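Local atomic coordinates of phosphoinositide 3-kinase adapter protein 1 (Homo sapiens, PDB entry 5FOR), a protein that links B-cell receptor and Toll-like receptor signalling to phosphoinositide 3-kinase by docking its regulatory subunit, and carries a TIR domain, the part described here. Residues E120-C123 / D124-P127. Sequence-based numbering, arbitrary orientation.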
ATOM      1  N   GLU A 120       8.665   1.239   6.229  1.00 33.94           N
ATOM      2  CA  GLU A 120       7.890   0.175   6.872  1.00 50.15           C
ATOM      3  C   GLU A 120       7.171   0.633   8.137  1.00 47.73           C
ATOM      4  O   GLU A 120       7.740   1.315   8.977  1.00 48.15           O
ATOM      5  CB  GLU A 120       8.781  -1.030   7.211  1.00 34.36           C
ATOM      6  CG  GLU A 120       8.002  -2.262   7.715  1.00 53.37           C
ATOM      7  CD  GLU A 120       8.903  -3.511   7.896  1.00 68.50           C
ATOM      8  OE1 GLU A 120       9.082  -4.302   6.925  1.00 59.46           O
ATOM      9  OE2 GLU A 120       9.441  -3.695   9.013  1.00 76.68           O
ATOM     10  N   LEU A 121       5.919   0.231   8.280  1.00 44.09           N
ATOM     11  CA  LEU A 121       5.184   0.549   9.499  1.00 39.01           C
ATOM     12  C   LEU A 121       4.632  -0.691  10.187  1.00 33.93           C
ATOM     13  O   LEU A 121       4.363  -1.728   9.562  1.00 42.92           O
ATOM     14  CB  LEU A 121       4.025   1.504   9.195  1.00 45.71           C
ATOM     15  CG  LEU A 121       4.377   2.787   8.454  1.00 46.23           C
ATOM     16  CD1 LEU A 121       3.097   3.430   7.957  1.00 53.72           C
ATOM     17  CD2 LEU A 121       5.098   3.713   9.393  1.00 46.63           C
ATOM     18  N   THR A 122       4.418  -0.550  11.479  1.00 36.52           N
ATOM     19  CA  THR A 122       3.812  -1.605  12.265  1.00 44.22           C
ATOM     20  C   THR A 122       2.463  -1.195  12.870  1.00 46.64           C
ATOM     21  O   THR A 122       2.103  -0.015  12.892  1.00 49.34           O
ATOM     22  CB  THR A 122       4.760  -2.031  13.389  1.00 53.36           C
ATOM     23  OG1 THR A 122       4.798  -1.000  14.380  1.00 58.09           O
ATOM     24  CG2 THR A 122       6.165  -2.241  12.832  1.00 52.28           C
ATOM     25  N   CYS A 123       1.746  -2.205  13.352  1.00 44.11           N
ATOM     26  CA  CYS A 123       0.469  -2.103  14.055  1.00 42.58           C
ATOM     27  C   CYS A 123       0.534  -1.395  15.391  1.00 49.61           C
ATOM     28  O   CYS A 123      -0.507  -1.029  15.937  1.00 52.92           O
ATOM     29  CB  CYS A 123      -0.125  -3.503  14.271  1.00 48.04           C
ATOM     30  SG  CYS A 123      -0.768  -4.268  12.734  1.00 61.62           S
ATOM     31  N   ASP A 124       1.738  -1.172  15.910  1.00 50.36           N
ATOM     32  CA  ASP A 124       1.877  -0.495  17.198  0.55 54.04           C
ATOM     33  C   ASP A 124       2.576   0.858  17.085  1.00 56.21           C
ATOM     34  O   ASP A 124       3.042   1.400  18.078  1.00 62.23           O
ATOM     35  CB  ASP A 124       2.631  -1.394  18.178  0.55 58.70           C
ATOM     36  CG  ASP A 124       1.925  -2.712  18.401  0.55 60.03           C
ATOM     37  OD1 ASP A 124       0.954  -2.742  19.183  0.55 61.80           O
ATOM     38  OD2 ASP A 124       2.319  -3.714  17.774  0.55 70.26           O
ATOM     39  N   ASP A 125       2.653   1.398  15.873  1.00 52.58           N
ATOM     40  CA  ASP A 125       3.279   2.701  15.657  1.00 53.92           C
ATOM     41  C   ASP A 125       2.344   3.806  16.115  1.00 51.72           C
ATOM     42  O   ASP A 125       1.130   3.653  16.083  1.00 50.08           O
ATOM     43  CB  ASP A 125       3.628   2.911  14.179  1.00 57.55           C
ATOM     44  CG  ASP A 125       4.982   2.359  13.816  1.00 58.98           C
ATOM     45  OD1 ASP A 125       5.923   2.542  14.611  1.00 63.36           O
ATOM     46  OD2 ASP A 125       5.110   1.743  12.736  1.00 61.21           O
ATOM     47  N   GLU A 126       2.905   4.927  16.531  1.00 52.01           N
ATOM     48  CA  GLU A 126       2.080   6.096  16.813  1.00 53.03           C
ATOM     49  C   GLU A 126       1.443   6.636  15.505  1.00 54.01           C
ATOM     50  O   GLU A 126       2.060   6.592  14.444  1.00 56.51           O
ATOM     51  CB  GLU A 126       2.922   7.169  17.504  1.00 54.50           C
ATOM     52  CG  GLU A 126       3.277   6.846  18.939  1.00 59.48           C
ATOM     53  CD  GLU A 126       2.073   6.376  19.736  1.00 79.67           C
ATOM     54  OE1 GLU A 126       1.243   7.239  20.105  1.00 94.14           O
ATOM     55  OE2 GLU A 126       1.953   5.151  19.987  1.00 78.96           O
ATOM     56  N   PRO A 127       0.193   7.116  15.580  1.00 51.67           N
ATOM     57  CA  PRO A 127      -0.478   7.734  14.425  1.00 47.94           C
ATOM     58  C   PRO A 127       0.380   8.798  13.731  1.00 48.68           C
ATOM     59  O   PRO A 127       0.328   8.891  12.502  1.00 52.87           O
ATOM     60  CB  PRO A 127      -1.735   8.379  15.032  1.00 45.44           C
ATOM     61  CG  PRO A 127      -1.970   7.675  16.299  1.00 52.01           C
ATOM     62  CD  PRO A 127      -0.658   7.104  16.783  1.00 56.67           C
TER
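Asp-125 reaches back across a tight turn to grip Thr-122, three residues earlier. Asp-125 OD2 takes the backbone N-H of Thr-122 at 2.7 Å from Thr-122 N, an almost straight bond (178°) that meets the oxygen on its anti side, 35° out of the carboxylate plane. Asp-125 OD2 also receives a weak bond from Thr-122 OG1, 3.2 Å away. With chi1 at 72°, the Thr-122 hydroxyl is tucked over its own backbone and faces the Asp-125 carboxylate while it weakly accepts the N-H of Asp-124. A further weak bond, 3.3 Å from Asp-125 N to Thr-122 O, closes the type I beta turn from Thr-122 to Asp-125. On the inner side buried Leu-121 lays its CB 3.7 Å from Asp-125 OD2, the two side chains crossing at about a right angle. The outer side is looser: the exposed Asp-124, in the conformer given, has its CB 3.5 Å from Cys-123 C. Shortening Asp-125 to an alanine would probably leave the Thr-122 N-H and hydroxyl without their shared acceptor, the turn then relying on weak bonds. This turn links the last strand of the TIR domain's five-stranded parallel sheet, 119-121, hydrogen-bonded through Leu-121 to strand 95-99, to its last helix, 127-134, with Glu-126 at the N-cap position; Tyr-130 of that helix touches Asp-125 and bonds Thr-122 O through its hydroxyl, while Cys-123 packs on Trp-20 of helix 18-30.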